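Local structure of alcohol dehydrogenase, zinc-containing (Streptococcus pneumoniae serotype 2, 5YLN) at residues Gly43-Leu46 / His47-Lys50; Ala187-Thr190 / Ala191-Tyr194; Lys228-Lys231 / Glu232-Leu236; Asn300-Pro303 / Gln304-Ala308; Phe336-Ala339 / Ala340-His343. The protein probably catalyses the zinc- and NAD+-dependent oxidation of alcohols. All blocks are in the same frame, centred on the assembly; numbering follows the deposited sequence.

All five contacts are local, each made along or at an end of a helix, in different parts of the chain. Contact 1 lies beside the zinc ion held by Cys42 and His64: the nearest atom of the Thr44 side chain is about 4 Å from this zinc ion and about 3 Å from a Tris molecule, probably from the crystallisation liquor, that may mark the pocket. Contact 5 packs on contact 1, with Leu46 CD1 3.6 Å from Phe336 CD2. Contacts 2 and 4 also meet, where Phe193 CZ comes within 3.8 Å of Ala308 CB. Contact 3 stands apart, its centre about 22 Å from that of contact 2.

Contact 1 of 5, residues Gly43-Leu46 / His47-Lys50; sequences GTDL and HIIK
Ile48 lies alongside Asp45, both side chains pointing the same way, its CD1 4.2 Å from Asp45 OD1. With CG1 anti to its own carbonyl carbon (chi1 -70°), Ile48 runs back along the helix and brings CG1 to 3.4 Å from Thr44 O. Here a buried branched side chain lies against a carbonyl oxygen that also accepts from its own N-H, at 2.9 Å from Ile48 N to Thr44 O. His47 folds back in a similar way: CD2 approaches Gly43 O at 3.3 Å, while Thr44 CA sits at the ring edge, in its plane. Gly43 has no side chain to meet the imidazole. The backbone keeps regular helical bonds, among them Lys50 N to Leu46 O at 3.0 Å.

Asp45 is buried, and OD2 accepts from the backbone N of Cys42, one of the zinc ligands. The bond ties the carboxylate to the backbone of the residue just ahead of the helix; the Asp45 side chain also touches His64, another ligand. Ile48 packs on Val53 and Leu62 of nearby loops. Helix 43-50 follows strand 33-39 of the mixed sheet, and against helix 329-337 Leu46 and Ile49 rest on Tyr333, with Leu46 touching Phe336 as well.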
loop_
_atom_site.group_PDB
_atom_site.type_symbol
_atom_site.label_atom_id
_atom_site.label_comp_id
_atom_site.label_asym_id
_atom_site.label_seq_id
_atom_site.Cartn_x
_atom_site.Cartn_y
_atom_site.Cartn_z
ATOM N N GLY A 43 2.321 18.021 17.370
ATOM C CA GLY A 43 1.056 17.503 17.864
ATOM C C GLY A 43 1.226 16.287 18.763
ATOM O O GLY A 43 0.502 16.135 19.752
ATOM N N THR A 44 2.195 15.415 18.444
ATOM C CA THR A 44 2.457 14.233 19.265
ATOM C C THR A 44 2.800 14.611 20.707
ATOM O O THR A 44 2.475 13.865 21.631
ATOM C CB THR A 44 3.589 13.395 18.638
ATOM O OG1 THR A 44 3.194 12.891 17.351
ATOM C CG2 THR A 44 3.968 12.227 19.530
ATOM N N ASP A 45 3.448 15.765 20.918
ATOM C CA ASP A 45 3.746 16.203 22.280
ATOM C C ASP A 45 2.462 16.457 23.059
ATOM O O ASP A 45 2.360 16.106 24.244
ATOM C CB ASP A 45 4.619 17.465 22.254
ATOM C CG ASP A 45 5.983 17.245 21.573
ATOM O OD1 ASP A 45 6.534 16.119 21.639
ATOM O OD2 ASP A 45 6.505 18.207 20.968
ATOM N N LEU A 46 1.476 17.092 22.415
ATOM C CA LEU A 46 0.168 17.275 23.046
ATOM C C LEU A 46 -0.440 15.933 23.429
ATOM O O LEU A 46 -0.979 15.772 24.527
ATOM C CB LEU A 46 -0.763 18.031 22.100
ATOM C CG LEU A 46 -0.219 19.389 21.659
ATOM C CD1 LEU A 46 -1.236 20.125 20.818
ATOM C CD2 LEU A 46 0.172 20.181 22.899
ATOM N N HIS A 47 -0.361 14.957 22.522
ATOM C CA HIS A 47 -0.872 13.618 22.801
ATOM C C HIS A 47 -0.157 12.982 23.990
ATOM O O HIS A 47 -0.797 12.329 24.821
ATOM C CB HIS A 47 -0.721 12.725 21.565
ATOM C CG HIS A 47 -1.680 13.051 20.460
ATOM N ND1 HIS A 47 -3.043 12.888 20.585
ATOM C CD2 HIS A 47 -1.470 13.510 19.201
ATOM C CE1 HIS A 47 -3.634 13.250 19.461
ATOM N NE2 HIS A 47 -2.702 13.628 18.603
ATOM N N ILE A 48 1.173 13.137 24.075
ATOM C CA ILE A 48 1.908 12.571 25.207
ATOM C C ILE A 48 1.376 13.132 26.522
ATOM O O ILE A 48 1.123 12.391 27.475
ATOM C CB ILE A 48 3.419 12.829 25.073
ATOM C CG1 ILE A 48 4.038 12.007 23.946
ATOM C CG2 ILE A 48 4.128 12.538 26.409
ATOM C CD1 ILE A 48 5.368 12.542 23.501
ATOM N N ILE A 49 1.211 14.455 26.588
ATOM C CA ILE A 49 0.776 15.104 27.826
ATOM C C ILE A 49 -0.620 14.644 28.213
ATOM O O ILE A 49 -0.928 14.477 29.401
ATOM C CB ILE A 49 0.839 16.633 27.674
ATOM C CG1 ILE A 49 2.302 17.084 27.575
ATOM C CG2 ILE A 49 0.113 17.337 28.829
ATOM C CD1 ILE A 49 2.461 18.531 27.162
ATOM N N LYS A 50 -1.490 14.439 27.220
ATOM C CA LYS A 50 -2.833 13.925 27.472
ATOM C C LYS A 50 -2.824 12.499 28.009
ATOM O O LYS A 50 -3.784 12.096 28.670
ATOM C CB LYS A 50 -3.666 13.984 26.191
ATOM C CG LYS A 50 -4.433 15.283 25.997
ATOM C CD LYS A 50 -5.087 15.344 24.616
ATOM C CE LYS A 50 -6.003 14.152 24.388
ATOM N NZ LYS A 50 -6.945 13.935 25.540
#

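Contact 2 of 5, residues Ala187-Thr190 / Ala191-Tyr194; sequences ALLT and AQFY
Thr190 meets Phe193 with both its backbone and its methyl group. Its carbonyl O accepts from Phe193 N at 3.1 Å, a bond between residues three apart, as in a 3-10 turn, while CG2 reaches 4.2 Å from Phe193 CE2. The two side chains cross at a slant. With chi1 at 62°, OG1 sits between the backbone N and the carbonyl carbon, which leaves CG2 the place near the phenyl ring; OG1 itself makes a weak bond to Ala186 O.

Ala191 N keeps an alpha-helical bond to Ala187 O at 2.8 Å, and its CB lies 3.2 Å from the same oxygen. A methyl group suits this buried position, where it touches Leu199 of strand 198-203.

Gln192 is the polar member. The hydrogen bond from its backbone N to Leu189 O is weak, and its side chain, extended beyond CG, runs back along the helix so that NE2 reaches Leu188 O at 2.9 Å, almost straight at 175°. The oxygen lies in the plane of the side-chain amide, although NE2 itself stands above the plane of the carbonyl. NE2 also bonds to Phe215 O, tying the helix end to a neighbouring loop.

A glutamine side chain therefore supplies Leu188 O with a donor near where helix 182-191 gives way to 3-10 geometry, so that the carbonyl of a buried residue keeps a partner as the regular backbone pattern fails.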
loop_
_atom_site.group_PDB
_atom_site.type_symbol
_atom_site.label_atom_id
_atom_site.label_comp_id
_atom_site.label_asym_id
_atom_site.label_seq_id
_atom_site.Cartn_x
_atom_site.Cartn_y
_atom_site.Cartn_z
ATOM N N ALA A 187 2.913 18.749 4.049
ATOM C CA ALA A 187 2.743 17.914 2.861
ATOM C C ALA A 187 2.364 18.749 1.641
ATOM O O ALA A 187 2.783 18.448 0.515
ATOM C CB ALA A 187 1.673 16.860 3.128
ATOM N N LEU A 188 1.532 19.773 1.848
ATOM C CA LEU A 188 1.146 20.667 0.767
ATOM C C LEU A 188 2.366 21.359 0.159
ATOM O O LEU A 188 2.485 21.460 -1.068
ATOM C CB LEU A 188 0.154 21.695 1.296
ATOM C CG LEU A 188 -0.273 22.820 0.353
ATOM C CD1 LEU A 188 -0.954 22.274 -0.915
ATOM C CD2 LEU A 188 -1.208 23.785 1.097
ATOM N N LEU A 189 3.287 21.835 1.004
ATOM C CA LEU A 189 4.464 22.530 0.488
ATOM C C LEU A 189 5.352 21.589 -0.320
ATOM O O LEU A 189 5.830 21.947 -1.399
ATOM C CB LEU A 189 5.267 23.155 1.628
ATOM C CG LEU A 189 4.557 24.306 2.346
ATOM C CD1 LEU A 189 5.373 24.746 3.529
ATOM C CD2 LEU A 189 4.313 25.462 1.400
ATOM N N THR A 190 5.620 20.401 0.209
ATOM C CA THR A 190 6.539 19.508 -0.478
ATOM C C THR A 190 5.894 18.785 -1.654
ATOM O O THR A 190 6.618 18.354 -2.556
ATOM C CB THR A 190 7.141 18.497 0.503
ATOM O OG1 THR A 190 6.106 17.680 1.072
ATOM C CG2 THR A 190 7.884 19.226 1.618
ATOM N N ALA A 191 4.560 18.646 -1.674
ATOM C CA ALA A 191 3.911 18.065 -2.847
ATOM C C ALA A 191 4.121 18.931 -4.073
ATOM O O ALA A 191 4.027 18.439 -5.201
ATOM C CB ALA A 191 2.405 17.872 -2.632
ATOM N N GLN A 192 4.325 20.234 -3.877
ATOM C CA GLN A 192 4.528 21.118 -5.014
ATOM C C GLN A 192 5.887 20.929 -5.679
ATOM O O GLN A 192 6.077 21.414 -6.793
ATOM C CB GLN A 192 4.329 22.566 -4.577
ATOM C CG GLN A 192 2.887 22.870 -4.269
ATOM C CD GLN A 192 2.671 24.182 -3.506
ATOM O OE1 GLN A 192 2.673 25.257 -4.096
ATOM N NE2 GLN A 192 2.453 24.086 -2.202
ATOM N N PHE A 193 6.832 20.242 -5.032
ATOM C CA PHE A 193 8.055 19.845 -5.733
ATOM C C PHE A 193 7.752 19.009 -6.973
ATOM O O PHE A 193 8.573 18.975 -7.892
ATOM C CB PHE A 193 8.976 19.019 -4.826
ATOM C CG PHE A 193 9.657 19.805 -3.727
ATOM C CD1 PHE A 193 10.054 21.115 -3.925
ATOM C CD2 PHE A 193 9.930 19.203 -2.500
ATOM C CE1 PHE A 193 10.693 21.819 -2.912
ATOM C CE2 PHE A 193 10.560 19.903 -1.488
ATOM C CZ PHE A 193 10.945 21.211 -1.696
ATOM N N TYR A 194 6.600 18.327 -7.016
ATOM C CA TYR A 194 6.249 17.442 -8.121
ATOM C C TYR A 194 5.143 17.984 -9.018
ATOM O O TYR A 194 4.605 17.229 -9.828
ATOM C CB TYR A 194 5.856 16.061 -7.585
ATOM C CG TYR A 194 7.043 15.316 -7.032
ATOM C CD1 TYR A 194 7.926 14.680 -7.880
ATOM C CD2 TYR A 194 7.307 15.284 -5.673
ATOM C CE1 TYR A 194 9.015 14.015 -7.395
ATOM C CE2 TYR A 194 8.408 14.621 -5.179
ATOM C CZ TYR A 194 9.255 13.984 -6.046
ATOM O OH TYR A 194 10.355 13.308 -5.569
#

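Contact 3 of 5, residues Lys228-Lys231 / Glu232-Leu236; sequences KAIK and EIYDL
Lys228 and Glu232, one helical turn apart, lie side by side and point the same way, joined by a long salt bridge of 3.7 Å from NZ to OE1. Both have CG anti to the backbone N (chi1 174° for the lysine), a choice that sends the two chains out side by side; the lysine then bends only at chi4. At this length, with the lysine exposed, the attraction is probably modest. Between the two backbones, Glu232 N bonds to Lys228 O at 3.0 Å.

Ala229 is buried and contributes its carbonyl oxygen, which accepts from Ile233 N at 2.8 Å and is flanked by Ile233 CG1 at 3.4 Å. Its small methyl group suits a close place between strand 219-222 and helix 252-261.

Ile230 offers its CG2 branch to Tyr234. That methyl group lies at the ring edge, in the ring plane, 3.9 Å from Tyr234 CD2, while the same CD2 is 3.4 Å from Ile230 O. The phenol thus extends along the isoleucine, and its hydroxyl bonds to Lys260 O.

Lys231 closes the segment with its carbonyl O, taking Asp235 N at 2.8 Å; its exposed chain carries NZ back toward Glu227 in a weak, long ion pair.

Helix 226-236 is one of those flanking the parallel Rossmann-type sheet. Ala229 and Ile233 rest on Val221 of the outer strand 219-222, Ile233 also meets Val202 of strand 198-203, and Ala229, Ile230 and Ile233 pack on Phe257 of helix 252-261.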
loop_
_atom_site.group_PDB
_atom_site.type_symbol
_atom_site.label_atom_id
_atom_site.label_comp_id
_atom_site.label_asym_id
_atom_site.label_seq_id
_atom_site.Cartn_x
_atom_site.Cartn_y
_atom_site.Cartn_z
ATOM N N LYS A 228 -21.371 16.108 0.222
ATOM C CA LYS A 228 -21.185 17.190 -0.732
ATOM C C LYS A 228 -19.706 17.376 -1.074
ATOM O O LYS A 228 -19.365 17.721 -2.209
ATOM C CB LYS A 228 -21.799 18.469 -0.159
ATOM C CG LYS A 228 -21.573 19.718 -0.975
ATOM C CD LYS A 228 -22.085 20.922 -0.192
ATOM C CE LYS A 228 -21.453 22.214 -0.683
ATOM N NZ LYS A 228 -19.953 22.228 -0.534
ATOM N N ALA A 229 -18.816 17.136 -0.101
ATOM C CA ALA A 229 -17.382 17.230 -0.352
ATOM C C ALA A 229 -16.912 16.129 -1.293
ATOM O O ALA A 229 -16.121 16.380 -2.213
ATOM C CB ALA A 229 -16.610 17.159 0.963
ATOM N N ILE A 230 -17.366 14.897 -1.041
ATOM C CA ILE A 230 -17.028 13.753 -1.882
ATOM C C ILE A 230 -17.490 14.001 -3.313
ATOM O O ILE A 230 -16.719 13.835 -4.268
ATOM C CB ILE A 230 -17.633 12.464 -1.292
ATOM C CG1 ILE A 230 -16.959 12.144 0.053
ATOM C CG2 ILE A 230 -17.481 11.294 -2.250
ATOM C CD1 ILE A 230 -17.721 11.150 0.945
ATOM N N LYS A 231 -18.747 14.435 -3.480
ATOM C CA LYS A 231 -19.233 14.838 -4.799
ATOM C C LYS A 231 -18.300 15.856 -5.437
ATOM O O LYS A 231 -17.860 15.689 -6.574
ATOM C CB LYS A 231 -20.633 15.434 -4.698
ATOM C CG LYS A 231 -21.754 14.424 -4.616
ATOM C CD LYS A 231 -23.084 15.090 -4.995
ATOM C CE LYS A 231 -24.220 14.696 -4.057
ATOM N NZ LYS A 231 -24.388 13.222 -3.983
ATOM N N GLU A 232 -17.983 16.917 -4.697
ATOM C CA GLU A 232 -17.177 17.998 -5.233
ATOM C C GLU A 232 -15.804 17.502 -5.664
ATOM O O GLU A 232 -15.270 17.936 -6.688
ATOM C CB GLU A 232 -17.055 19.103 -4.185
ATOM C CG GLU A 232 -16.175 20.253 -4.612
ATOM C CD GLU A 232 -16.334 21.466 -3.716
ATOM O OE1 GLU A 232 -17.178 21.407 -2.780
ATOM O OE2 GLU A 232 -15.615 22.467 -3.959
ATOM N N ILE A 233 -15.220 16.580 -4.904
ATOM C CA ILE A 233 -13.907 16.082 -5.279
ATOM C C ILE A 233 -14.002 15.209 -6.528
ATOM O O ILE A 233 -13.127 15.259 -7.402
ATOM C CB ILE A 233 -13.259 15.354 -4.090
ATOM C CG1 ILE A 233 -12.865 16.387 -3.025
ATOM C CG2 ILE A 233 -12.040 14.536 -4.546
ATOM C CD1 ILE A 233 -12.502 15.785 -1.678
ATOM N N TYR A 234 -15.081 14.428 -6.661
ATOM C CA TYR A 234 -15.259 13.653 -7.886
ATOM C C TYR A 234 -15.553 14.559 -9.074
ATOM O O TYR A 234 -15.177 14.237 -10.204
ATOM C CB TYR A 234 -16.362 12.595 -7.707
ATOM C CG TYR A 234 -15.814 11.301 -7.155
ATOM C CD1 TYR A 234 -15.046 10.471 -7.954
ATOM C CD2 TYR A 234 -16.037 10.923 -5.836
ATOM C CE1 TYR A 234 -14.518 9.297 -7.468
ATOM C CE2 TYR A 234 -15.510 9.738 -5.329
ATOM C CZ TYR A 234 -14.741 8.935 -6.149
ATOM O OH TYR A 234 -14.207 7.749 -5.679
ATOM N N ASP A 235 -16.188 15.706 -8.835
ATOM C CA ASP A 235 -16.406 16.662 -9.911
ATOM C C ASP A 235 -15.098 17.288 -10.387
ATOM O O ASP A 235 -14.955 17.577 -11.578
ATOM C CB ASP A 235 -17.399 17.733 -9.452
ATOM C CG ASP A 235 -18.833 17.219 -9.420
ATOM O OD1 ASP A 235 -19.083 16.108 -9.957
ATOM O OD2 ASP A 235 -19.710 17.924 -8.869
ATOM N N LEU A 236 -14.127 17.485 -9.487
ATOM C CA LEU A 236 -12.852 18.072 -9.885
ATOM C C LEU A 236 -11.975 17.089 -10.639
ATOM O O LEU A 236 -11.069 17.510 -11.361
ATOM C CB LEU A 236 -12.099 18.591 -8.656
ATOM C CG LEU A 236 -12.752 19.788 -7.958
ATOM C CD1 LEU A 236 -12.156 20.020 -6.564
ATOM C CD2 LEU A 236 -12.631 21.044 -8.826
#

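Contact 4 of 5, residues Asn300-Pro303 / Gln304-Ala308; sequences NTTP and QLLKA
Thr301 O receives two amides from the first turn: Leu305 N at 2.9 Å, well directed with an N-H...O angle of 159°, and Gln304 N at 2.8 Å in a strongly bent, weak bond. From there the alpha-helical pattern takes over, with Leu306 N bonding to Thr302 O at 2.9 Å and Lys307 N to Pro303 O at 3.1 Å. Pro303 suits this place, because a residue in the opening turn has no earlier helical carbonyl for its amide to bond, and proline has no N-H to leave unpaired; its ring also fixes phi near the helical value.

The side chains sort by face. Leu305 reaches obliquely over Thr301, its CD1 3.7 Å from Thr301 OG1. Leu306 folds back over the carbonyl of Thr302, four residues earlier: a chi1 of -76° sets its CG beside its own backbone N, 3.3 Å from Thr302 O, and CD1 4.2 Å from Thr302 CG2. Both leucines are buried and touch Leu152; Leu305 also packs on Tyr160 of helix 157-165 and Leu306 on Pro141. Pro303, Gln304 and Lys307 lie on the exposed side, where polar chains and a rigid ring are well tolerated.

Each threonine pairs its hydroxyl with a polar partner, Thr301 OG1 with Glu161 OE2 and Thr302 OG1 with Thr299 O, so both buried residues keep their hydroxyls bonded, while Thr302 also offers its methyl group to Leu306 CD1. The start of helix 302-310 is thus held by polar bonds as well as by leucine packing.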
loop_
_atom_site.group_PDB
_atom_site.type_symbol
_atom_site.label_atom_id
_atom_site.label_comp_id
_atom_site.label_asym_id
_atom_site.label_seq_id
_atom_site.Cartn_x
_atom_site.Cartn_y
_atom_site.Cartn_z
ATOM N N ASN A 300 15.730 10.107 6.038
ATOM C CA ASN A 300 16.773 9.857 5.052
ATOM C C ASN A 300 16.788 10.912 3.938
ATOM O O ASN A 300 17.824 11.099 3.287
ATOM C CB ASN A 300 16.616 8.448 4.470
ATOM C CG ASN A 300 15.257 8.221 3.851
ATOM O OD1 ASN A 300 14.229 8.500 4.458
ATOM N ND2 ASN A 300 15.248 7.733 2.627
ATOM N N THR A 301 15.679 11.623 3.712
ATOM C CA THR A 301 15.632 12.640 2.661
ATOM C C THR A 301 16.138 14.005 3.108
ATOM O O THR A 301 16.274 14.887 2.254
ATOM C CB THR A 301 14.204 12.818 2.107
ATOM O OG1 THR A 301 13.341 13.321 3.137
ATOM C CG2 THR A 301 13.649 11.490 1.568
ATOM N N THR A 302 16.409 14.201 4.406
ATOM C CA THR A 302 16.904 15.485 4.914
ATOM C C THR A 302 17.985 16.134 4.046
ATOM O O THR A 302 17.879 17.340 3.781
ATOM C CB THR A 302 17.403 15.314 6.358
ATOM O OG1 THR A 302 16.347 14.807 7.181
ATOM C CG2 THR A 302 17.880 16.663 6.926
ATOM N N PRO A 303 19.020 15.426 3.560
ATOM C CA PRO A 303 19.970 16.080 2.632
ATOM C C PRO A 303 19.327 16.601 1.356
ATOM O O PRO A 303 19.689 17.684 0.869
ATOM C CB PRO A 303 20.977 14.963 2.309
ATOM C CG PRO A 303 20.862 14.007 3.425
ATOM C CD PRO A 303 19.433 14.046 3.870
ATOM N N GLN A 304 18.404 15.835 0.774
ATOM C CA GLN A 304 17.752 16.276 -0.456
ATOM C C GLN A 304 16.847 17.477 -0.193
ATOM O O GLN A 304 16.769 18.398 -1.018
ATOM C CB GLN A 304 16.976 15.110 -1.084
ATOM C CG GLN A 304 16.190 15.462 -2.351
ATOM C CD GLN A 304 15.280 14.316 -2.851
ATOM O OE1 GLN A 304 14.855 13.444 -2.077
ATOM N NE2 GLN A 304 14.974 14.329 -4.155
ATOM N N LEU A 305 16.176 17.500 0.960
ATOM C CA LEU A 305 15.325 18.641 1.287
ATOM C C LEU A 305 16.155 19.879 1.558
ATOM O O LEU A 305 15.756 20.985 1.189
ATOM C CB LEU A 305 14.436 18.336 2.499
ATOM C CG LEU A 305 13.354 17.261 2.367
ATOM C CD1 LEU A 305 12.808 16.914 3.756
ATOM C CD2 LEU A 305 12.241 17.721 1.457
ATOM N N LEU A 306 17.301 19.720 2.221
ATOM C CA LEU A 306 18.214 20.845 2.396
ATOM C C LEU A 306 18.623 21.432 1.046
ATOM O O LEU A 306 18.603 22.654 0.853
ATOM C CB LEU A 306 19.445 20.407 3.182
ATOM C CG LEU A 306 19.317 20.196 4.694
ATOM C CD1 LEU A 306 20.546 19.441 5.181
ATOM C CD2 LEU A 306 19.180 21.536 5.420
ATOM N N LYS A 307 18.974 20.567 0.086
ATOM C CA LYS A 307 19.310 21.043 -1.254
ATOM C C LYS A 307 18.120 21.750 -1.894
ATOM O O LYS A 307 18.253 22.863 -2.416
ATOM C CB LYS A 307 19.779 19.881 -2.137
ATOM C CG LYS A 307 21.140 19.275 -1.787
ATOM C CD LYS A 307 21.628 18.386 -2.957
ATOM C CE LYS A 307 22.674 17.376 -2.534
ATOM N NZ LYS A 307 22.428 16.051 -3.195
ATOM N N ALA A 308 16.937 21.130 -1.832
ATOM C CA ALA A 308 15.744 21.716 -2.425
ATOM C C ALA A 308 15.234 22.956 -1.676
ATOM O O ALA A 308 14.246 23.538 -2.134
ATOM C CB ALA A 308 14.629 20.659 -2.522
#

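Contact 5 of 5, residues Phe336-Ala339 / Ala340-His343; sequences FSKA and ADHH
The imidazole of His342 turns an edge to Lys338, with the carbonyl carbon of that residue in the ring plane. ND1 donates to Lys338 O at 3.2 Å; the oxygen sits 21° out of the ring plane, and the nitrogen approaches from above the carbonyl plane. This ring belongs to the short, weakly bonded helix 339-342, which ends in a Schellman motif: His343 takes a positive phi of 53°, and its N makes a weak bond to Ala340 O.

Lys338 marks the break after helix 329-337. Its non-helical backbone turns the chain, and its carbonyl O accepts from the next turn, where Asp341 N gives a weak, bent bond at 2.9 Å. Ala339 O, in turn, accepts weakly from His342 N. Ala339 and Ala340 have small side chains, and Ala339 touches Ala344. The backbone bonds here are weak, and the His342 side chain adds another bond to Lys338 O; a chi1 of -53° keeps its CG beside the backbone N, from where the ring reaches back to the start of the turn.

On the solvent side Asp341 passes across the lysine chain. The charges are opposite and may attract weakly, but they are not in contact, and the bent chain leads its amine toward Glu334 in a weak, long pair. What Asp341 OD2 meets is the aliphatic part, 3.9 Å from both Lys338 CB and Lys338 CD, with Lys338 NZ 5.7 Å from that oxygen.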
loop_
_atom_site.group_PDB
_atom_site.type_symbol
_atom_site.label_atom_id
_atom_site.label_comp_id
_atom_site.label_asym_id
_atom_site.label_seq_id
_atom_site.Cartn_x
_atom_site.Cartn_y
_atom_site.Cartn_z
ATOM N N PHE A 336 -0.242 26.650 21.170
ATOM C CA PHE A 336 -0.275 25.543 20.222
ATOM C C PHE A 336 -1.499 24.649 20.427
ATOM O O PHE A 336 -2.180 24.286 19.462
ATOM C CB PHE A 336 1.014 24.732 20.342
ATOM C CG PHE A 336 1.181 23.694 19.274
ATOM C CD1 PHE A 336 1.264 24.065 17.936
ATOM C CD2 PHE A 336 1.290 22.360 19.610
ATOM C CE1 PHE A 336 1.419 23.113 16.944
ATOM C CE2 PHE A 336 1.484 21.394 18.615
ATOM C CZ PHE A 336 1.544 21.775 17.283
ATOM N N SER A 337 -1.796 24.282 21.679
ATOM C CA SER A 337 -2.951 23.428 21.951
ATOM C C SER A 337 -4.285 24.102 21.641
ATOM O O SER A 337 -5.301 23.409 21.570
ATOM C CB SER A 337 -2.953 22.968 23.415
ATOM O OG SER A 337 -3.336 24.021 24.281
ATOM N N LYS A 338 -4.312 25.423 21.480
ATOM C CA LYS A 338 -5.496 26.182 21.090
ATOM C C LYS A 338 -5.238 26.925 19.782
ATOM O O LYS A 338 -5.667 28.069 19.596
ATOM C CB LYS A 338 -5.898 27.165 22.186
ATOM C CG LYS A 338 -6.161 26.526 23.529
ATOM C CD LYS A 338 -7.645 26.243 23.709
ATOM C CE LYS A 338 -8.137 26.732 25.072
ATOM N NZ LYS A 338 -7.429 26.011 26.162
ATOM N N ALA A 339 -4.537 26.252 18.866
ATOM C CA ALA A 339 -4.015 26.877 17.656
ATOM C C ALA A 339 -5.090 27.640 16.892
ATOM O O ALA A 339 -4.839 28.748 16.403
ATOM C CB ALA A 339 -3.372 25.805 16.776
ATOM N N ALA A 340 -6.305 27.081 16.807
ATOM C CA ALA A 340 -7.389 27.743 16.072
ATOM C C ALA A 340 -7.713 29.132 16.645
ATOM O O ALA A 340 -7.965 30.079 15.888
ATOM C CB ALA A 340 -8.638 26.852 16.067
ATOM N N ASP A 341 -7.706 29.278 17.979
ATOM C CA ASP A 341 -7.965 30.589 18.583
ATOM C C ASP A 341 -6.935 31.634 18.157
ATOM O O ASP A 341 -7.260 32.823 18.065
ATOM C CB ASP A 341 -7.975 30.503 20.113
ATOM C CG ASP A 341 -8.988 29.506 20.650
ATOM O OD1 ASP A 341 -9.648 28.818 19.840
ATOM O OD2 ASP A 341 -9.108 29.410 21.892
ATOM N N HIS A 342 -5.694 31.214 17.895
ATOM C CA HIS A 342 -4.595 32.123 17.597
ATOM C C HIS A 342 -4.141 32.093 16.147
ATOM O O HIS A 342 -3.149 32.756 15.824
ATOM C CB HIS A 342 -3.387 31.816 18.495
ATOM C CG HIS A 342 -3.721 31.786 19.955
ATOM N ND1 HIS A 342 -4.134 30.641 20.602
ATOM C CD2 HIS A 342 -3.733 32.768 20.887
ATOM C CE1 HIS A 342 -4.377 30.916 21.870
ATOM N NE2 HIS A 342 -4.143 32.200 22.067
ATOM N N HIS A 343 -4.824 31.349 15.270
ATOM C CA HIS A 343 -4.381 31.178 13.891
ATOM C C HIS A 343 -2.929 30.704 13.849
ATOM O O HIS A 343 -2.137 31.147 13.018
ATOM C CB HIS A 343 -4.565 32.473 13.078
ATOM C CG HIS A 343 -5.968 33.013 13.097
ATOM N ND1 HIS A 343 -6.244 34.366 13.062
ATOM C CD2 HIS A 343 -7.168 32.387 13.150
ATOM C CE1 HIS A 343 -7.552 34.548 13.098
ATOM N NE2 HIS A 343 -8.136 33.365 13.149
#